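Local coordinates for putative uncharacterized protein (Campylobacter jejuni, PDB 5TPU) that is of unknown function but belongs to a family of cupin-fold proteins and holds thymidine-5'-diphosphate as a dimer of two like chains, at residues Lys58-Val63 with Val114-Phe119; Leu64-Gly69 with Ala110-Leu115. The protein carries 3 engineered substitutions. One frame throughout, in Å; residues are numbered along the deposited sequence.

In the fold
From the N terminus the chain first lays down strands 9-13 and 39-44, the outermost strands of the five-stranded sheet within this chain. It then reaches Lys58-Val63, and Leu64-Gly69 follows directly. Strands 71-76, 81-86, 91-95 and 99-104 come next, before the chain returns as 110-115 and 114-119. Contact 2 closes the inner loop, with 40 residues between its segments, and contact 1 closes a wider one around it. The two are nested and share Val114 and Leu115. Together they join the middle strand of the sheet, 62-68, to its neighbour 111-116 in this cupin fold. Both also touch the second subunit.

Contact 1 of 2, residues Lys58-Val63 with Val114-Phe119; sequences KNLEQV and VLASDF
Ser117 and Glu61 grip each other at the end of the strand pairing. Glu61 N donates to Ser117 OG at 2.7 Å, and Ser117 N donates back to Glu61 O at 2.7 Å. With chi1 at 61°, the Ser117 hydroxyl lies between its own backbone N and carbonyl carbon, and this turns it to the Glu61 amide. A side-chain oxygen thus takes a main-chain N-H where the regular ladder of this antiparallel cupin sheet stops.

Further in, Gln62 and Ala116 form an antiparallel non-hydrogen-bonded pair. Val63 and Leu115 form a hydrogen-bonded one. Val63 N reaches Leu115 O in the carbonyl plane at 2.8 Å, and Leu115 N returns to Val63 O. The CA of Gln62 also approaches Leu115 O, a CA-H...O contact of 3.1 Å.

The Gln62 side chain can be followed outward. Its CB touches Leu115 O and Val114 CG1. CG stays beside the same methyl, and Gln62 NE2 ends 3.8 Å from Val114 CG1. The chain is extended beyond CG and crosses the valine at a slant. OE1 is held outside the two segments by Arg101 NH1. The side chain lies about 6 Å from the bound thymidine-5'-diphosphate, whose pocket includes Tyr41 and Arg39.

Leu60 packs by one methyl. Its CB does not point at the other strand, but CG anti to the backbone N (chi1 177°) swings the end across. Leu60 CD1 comes 3.5 Å from Ser117 OG and 4.1 Å from Ala116 CB.

Strand 39-44 flanks 114-116 on the side away from 62-63: Val114 bonds to Tyr41 and Ala116 to Arg39 through the backbone. Gln62 pairs likewise with Ile95 of strand 91-95. Leu115 packs on Val40 of the second subunit.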
loop_
_atom_site.group_PDB
_atom_site.type_symbol
_atom_site.label_atom_id
_atom_site.label_comp_id
_atom_site.label_asym_id
_atom_site.label_seq_id
_atom_site.Cartn_x
_atom_site.Cartn_y
_atom_site.Cartn_z
ATOM N N LYS A 58 15.723 -12.567 8.091
ATOM C CA LYS A 58 15.376 -13.545 9.111
ATOM C C LYS A 58 13.912 -13.466 9.539
ATOM O O LYS A 58 13.115 -14.295 9.093
ATOM C CB LYS A 58 16.321 -13.426 10.314
ATOM C CG LYS A 58 16.533 -14.770 10.998
ATOM C CD LYS A 58 17.312 -14.663 12.299
ATOM C CE LYS A 58 18.075 -15.951 12.566
ATOM N NZ LYS A 58 18.758 -15.951 13.891
ATOM N N ASN A 59 13.538 -12.490 10.361
ATOM C CA ASN A 59 12.194 -12.479 10.948
ATOM C C ASN A 59 11.130 -11.681 10.209
ATOM O O ASN A 59 9.930 -11.802 10.481
ATOM C CB ASN A 59 12.249 -11.994 12.386
ATOM C CG ASN A 59 12.327 -13.155 13.357
ATOM O OD1 ASN A 59 11.402 -13.407 14.141
ATOM N ND2 ASN A 59 13.388 -13.934 13.224
ATOM N N LEU A 60 11.584 -10.891 9.250
ATOM C CA LEU A 60 10.686 -10.002 8.534
ATOM C C LEU A 60 9.765 -10.804 7.620
ATOM O O LEU A 60 10.204 -11.633 6.781
ATOM C CB LEU A 60 11.505 -8.984 7.734
ATOM C CG LEU A 60 10.704 -8.009 6.848
ATOM C CD1 LEU A 60 9.871 -7.094 7.711
ATOM C CD2 LEU A 60 11.654 -7.247 5.919
ATOM N N GLU A 61 8.484 -10.517 7.789
ATOM C CA GLU A 61 7.461 -10.974 6.860
ATOM C C GLU A 61 6.917 -9.835 6.030
ATOM O O GLU A 61 6.823 -8.696 6.526
ATOM C CB GLU A 61 6.314 -11.558 7.646
ATOM C CG GLU A 61 6.743 -12.770 8.478
ATOM C CD GLU A 61 5.595 -13.242 9.336
ATOM O OE1 GLU A 61 4.680 -13.963 8.858
ATOM O OE2 GLU A 61 5.605 -12.817 10.489
ATOM N N GLN A 62 6.531 -10.167 4.799
ATOM C CA GLN A 62 5.956 -9.204 3.862
ATOM C C GLN A 62 4.791 -9.751 3.037
ATOM O O GLN A 62 4.695 -10.950 2.767
ATOM C CB GLN A 62 7.028 -8.712 2.882
ATOM C CG GLN A 62 8.204 -7.958 3.493
ATOM C CD GLN A 62 9.438 -8.081 2.609
ATOM O OE1 GLN A 62 9.915 -9.187 2.336
ATOM N NE2 GLN A 62 9.905 -6.971 2.107
ATOM N N VAL A 63 3.935 -8.852 2.568
ATOM C CA VAL A 63 3.048 -9.183 1.455
ATOM C C VAL A 63 3.287 -8.243 0.307
ATOM O O VAL A 63 3.203 -7.038 0.500
ATOM C CB VAL A 63 1.585 -9.143 1.886
ATOM C CG1 VAL A 63 0.667 -9.214 0.670
ATOM C CG2 VAL A 63 1.336 -10.267 2.865
ATOM N N VAL A 114 4.246 -3.082 -0.875
ATOM C CA VAL A 114 4.749 -4.052 0.106
ATOM C C VAL A 114 4.275 -3.685 1.468
ATOM O O VAL A 114 4.434 -2.556 1.865
ATOM C CB VAL A 114 6.271 -4.207 0.125
ATOM C CG1 VAL A 114 6.633 -5.232 1.176
ATOM C CG2 VAL A 114 6.798 -4.635 -1.227
ATOM N N LEU A 115 3.625 -4.650 2.129
ATOM C CA LEU A 115 3.178 -4.557 3.513
ATOM C C LEU A 115 4.218 -5.336 4.316
ATOM O O LEU A 115 4.529 -6.476 3.979
ATOM C CB LEU A 115 1.794 -5.196 3.647
ATOM C CG LEU A 115 0.507 -4.376 3.332
ATOM C CD1 LEU A 115 0.619 -3.272 2.295
ATOM C CD2 LEU A 115 -0.696 -5.246 2.959
ATOM N N ALA A 116 4.820 -4.727 5.332
ATOM C CA ALA A 116 5.890 -5.384 6.097
ATOM C C ALA A 116 5.564 -5.567 7.578
ATOM O O ALA A 116 4.976 -4.686 8.214
ATOM C CB ALA A 116 7.143 -4.571 5.956
ATOM N N SER A 117 5.943 -6.711 8.136
ATOM C CA SER A 117 5.697 -6.986 9.552
ATOM C C SER A 117 6.542 -6.159 10.529
ATOM O O SER A 117 6.295 -6.185 11.722
ATOM C CB SER A 117 6.015 -8.441 9.821
ATOM O OG SER A 117 7.380 -8.729 9.549
ATOM N N ASP A 118 7.576 -5.475 10.050
ATOM C CA ASP A 118 8.451 -4.766 10.966
ATOM C C ASP A 118 9.091 -3.585 10.260
ATOM O O ASP A 118 9.045 -3.461 8.999
ATOM C CB ASP A 118 9.485 -5.748 11.549
ATOM C CG ASP A 118 10.147 -5.248 12.872
ATOM O OD1 ASP A 118 9.723 -4.275 13.529
ATOM O OD2 ASP A 118 11.173 -5.833 13.213
ATOM N N PHE A 119 9.663 -2.712 11.079
ATOM C CA PHE A 119 10.244 -1.469 10.623
ATOM C C PHE A 119 11.505 -1.709 9.799
ATOM O O PHE A 119 12.110 -2.753 9.918
ATOM C CB PHE A 119 10.585 -0.627 11.837
ATOM C CG PHE A 119 9.393 -0.271 12.674
ATOM C CD1 PHE A 119 8.560 0.765 12.298
ATOM C CD2 PHE A 119 9.127 -0.945 13.865
ATOM C CE1 PHE A 119 7.455 1.086 13.077
ATOM C CE2 PHE A 119 8.044 -0.608 14.654
ATOM C CZ PHE A 119 7.210 0.418 14.268
#

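Contact 2 of 2, residues Leu64-Gly69 with Ala110-Leu115; sequences LIMMSG and AKLLVL
Strands 64-66 and 111-115 run antiparallel, their axes 4.6 Å apart at closest approach and their directions 157° apart. Ile65 and Leu113 make a hydrogen-bonded pair; Ser68 and Lys111 make another beyond a bulge. Ile65 N gives a nearly straight bond to Leu113 O at 2.7 Å, and Leu113 N answers to Ile65 O.

On one face, Leu64 runs alongside Val114, with Leu64 CG 3.9 Å from Val114 CG2. It also crosses Leu112, whose CD1 sits against its CB. Leu112 has CG anti to the backbone N (chi1 171°), which brings Leu112 CD1 beside Ile65 O and to 3.8 Å from Met66 SD. Met66 lies roughly perpendicular to Leu112. Its chain folds back, and Met66 CE rests 3.6 Å from Ala110 CB. Leu64 and Met66 also meet Leu86 of strand 81-86, so this face looks into the interior between the two sheets of the cupin fold.

The break in register is a classic beta bulge. Met67 and Ser68 both face Lys111, and the pairing slips by one residue. Lys111 O takes two N-H groups: a well-aligned one from Ser68 N at 3.2 Å, in the plane of the carbonyl where a lone pair lies, and a weak one from Met67 N. Lys111 N bonds in turn to Ser68 O, approaching from above the carbonyl plane.

The other face carries Ile65, Ser68, Lys111 and Leu113. Met67, at the bulge, sets its CG 3.6 Å from Leu113 CB. The Lys111 chain curls round the serine hydroxyl: Lys111 CG lies 3.3 Å from Ser68 OG, and a turn at chi4 (51°) swings NZ back to bond the same oxygen. Met67 and Leu113 each pack on their own counterparts in the second subunit, and Ile65 on its Tyr42.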
loop_
_atom_site.group_PDB
_atom_site.type_symbol
_atom_site.label_atom_id
_atom_site.label_comp_id
_atom_site.label_asym_id
_atom_site.label_seq_id
_atom_site.Cartn_x
_atom_site.Cartn_y
_atom_site.Cartn_z
ATOM N N LEU A 64 3.575 -8.803 -0.862
ATOM C CA LEU A 64 3.884 -8.048 -2.095
ATOM C C LEU A 64 2.678 -7.997 -3.006
ATOM O O LEU A 64 2.135 -9.060 -3.324
ATOM C CB LEU A 64 5.035 -8.710 -2.874
ATOM C CG LEU A 64 6.467 -8.364 -2.427
ATOM C CD1 LEU A 64 6.663 -8.669 -0.953
ATOM C CD2 LEU A 64 7.470 -9.119 -3.265
ATOM N N ILE A 65 2.278 -6.806 -3.456
ATOM C CA ILE A 65 1.196 -6.665 -4.436
ATOM C C ILE A 65 1.693 -5.808 -5.601
ATOM O O ILE A 65 2.190 -4.717 -5.395
ATOM C CB ILE A 65 -0.008 -5.994 -3.752
ATOM C CG1 ILE A 65 -0.570 -6.887 -2.651
ATOM C CG2 ILE A 65 -1.117 -5.646 -4.734
ATOM C CD1 ILE A 65 -1.287 -6.127 -1.559
ATOM N N MET A 66 1.610 -6.325 -6.815
ATOM C CA MET A 66 1.908 -5.569 -8.005
ATOM C C MET A 66 0.712 -4.654 -8.284
ATOM O O MET A 66 -0.272 -5.087 -8.862
ATOM C CB MET A 66 2.139 -6.532 -9.194
ATOM C CG MET A 66 3.434 -6.383 -9.934
ATOM S SD MET A 66 4.869 -5.891 -8.965
ATOM C CE MET A 66 5.505 -4.663 -10.085
ATOM N N MET A 67 0.819 -3.414 -7.845
ATOM C CA MET A 67 -0.178 -2.391 -8.098
ATOM C C MET A 67 -0.310 -2.010 -9.561
ATOM O O MET A 67 -1.380 -1.610 -10.001
ATOM C CB MET A 67 0.154 -1.119 -7.318
ATOM C CG MET A 67 -0.085 -1.242 -5.842
ATOM S SD MET A 67 -1.830 -1.245 -5.421
ATOM C CE MET A 67 -2.598 -0.203 -6.648
ATOM N N SER A 68 0.782 -2.082 -10.302
ATOM C CA SER A 68 0.698 -1.948 -11.737
ATOM C C SER A 68 1.864 -2.608 -12.385
ATOM O O SER A 68 2.944 -2.694 -11.788
ATOM C CB SER A 68 0.611 -0.480 -12.163
ATOM O OG SER A 68 1.795 0.175 -11.839
ATOM N N GLY A 69 1.606 -3.150 -13.580
ATOM C CA GLY A 69 2.614 -3.836 -14.326
ATOM C C GLY A 69 3.028 -5.182 -13.761
ATOM O O GLY A 69 2.268 -5.834 -13.082
ATOM N N ALA A 110 6.632 -0.190 -13.556
ATOM C CA ALA A 110 5.754 -0.991 -12.721
ATOM C C ALA A 110 5.831 -0.547 -11.276
ATOM O O ALA A 110 6.822 0.039 -10.864
ATOM C CB ALA A 110 6.115 -2.460 -12.808
ATOM N N LYS A 111 4.774 -0.833 -10.530
ATOM C CA LYS A 111 4.636 -0.389 -9.164
ATOM C C LYS A 111 4.323 -1.521 -8.233
ATOM O O LYS A 111 3.350 -2.228 -8.410
ATOM C CB LYS A 111 3.564 0.692 -9.025
ATOM C CG LYS A 111 3.815 1.889 -9.934
ATOM C CD LYS A 111 2.841 3.053 -9.664
ATOM C CE LYS A 111 2.756 4.061 -10.823
ATOM N NZ LYS A 111 2.507 3.353 -12.123
ATOM N N LEU A 112 5.125 -1.639 -7.200
ATOM C CA LEU A 112 5.011 -2.708 -6.243
ATOM C C LEU A 112 4.698 -2.135 -4.881
ATOM O O LEU A 112 5.434 -1.314 -4.404
ATOM C CB LEU A 112 6.336 -3.420 -6.168
ATOM C CG LEU A 112 6.522 -4.466 -5.060
ATOM C CD1 LEU A 112 5.590 -5.651 -5.218
ATOM C CD2 LEU A 112 7.965 -4.894 -5.174
ATOM N N LEU A 113 3.621 -2.610 -4.273
ATOM C CA LEU A 113 3.218 -2.335 -2.926
ATOM C C LEU A 113 3.658 -3.466 -1.999
ATOM O O LEU A 113 3.507 -4.663 -2.325
ATOM C CB LEU A 113 1.711 -2.165 -2.855
ATOM C CG LEU A 113 1.176 -1.892 -1.436
ATOM C CD1 LEU A 113 1.644 -0.527 -0.967
ATOM C CD2 LEU A 113 -0.347 -1.949 -1.442
ATOM N N VAL A 114 4.246 -3.082 -0.875
ATOM C CA VAL A 114 4.749 -4.052 0.106
ATOM C C VAL A 114 4.275 -3.685 1.468
ATOM O O VAL A 114 4.434 -2.556 1.865
ATOM C CB VAL A 114 6.271 -4.207 0.125
ATOM C CG1 VAL A 114 6.633 -5.232 1.176
ATOM C CG2 VAL A 114 6.798 -4.635 -1.227
ATOM N N LEU A 115 3.625 -4.650 2.129
ATOM C CA LEU A 115 3.178 -4.557 3.513
ATOM C C LEU A 115 4.218 -5.336 4.316
ATOM O O LEU A 115 4.529 -6.476 3.979
ATOM C CB LEU A 115 1.794 -5.196 3.647
ATOM C CG LEU A 115 0.507 -4.376 3.332
ATOM C CD1 LEU A 115 0.619 -3.272 2.295
ATOM C CD2 LEU A 115 -0.696 -5.246 2.959
#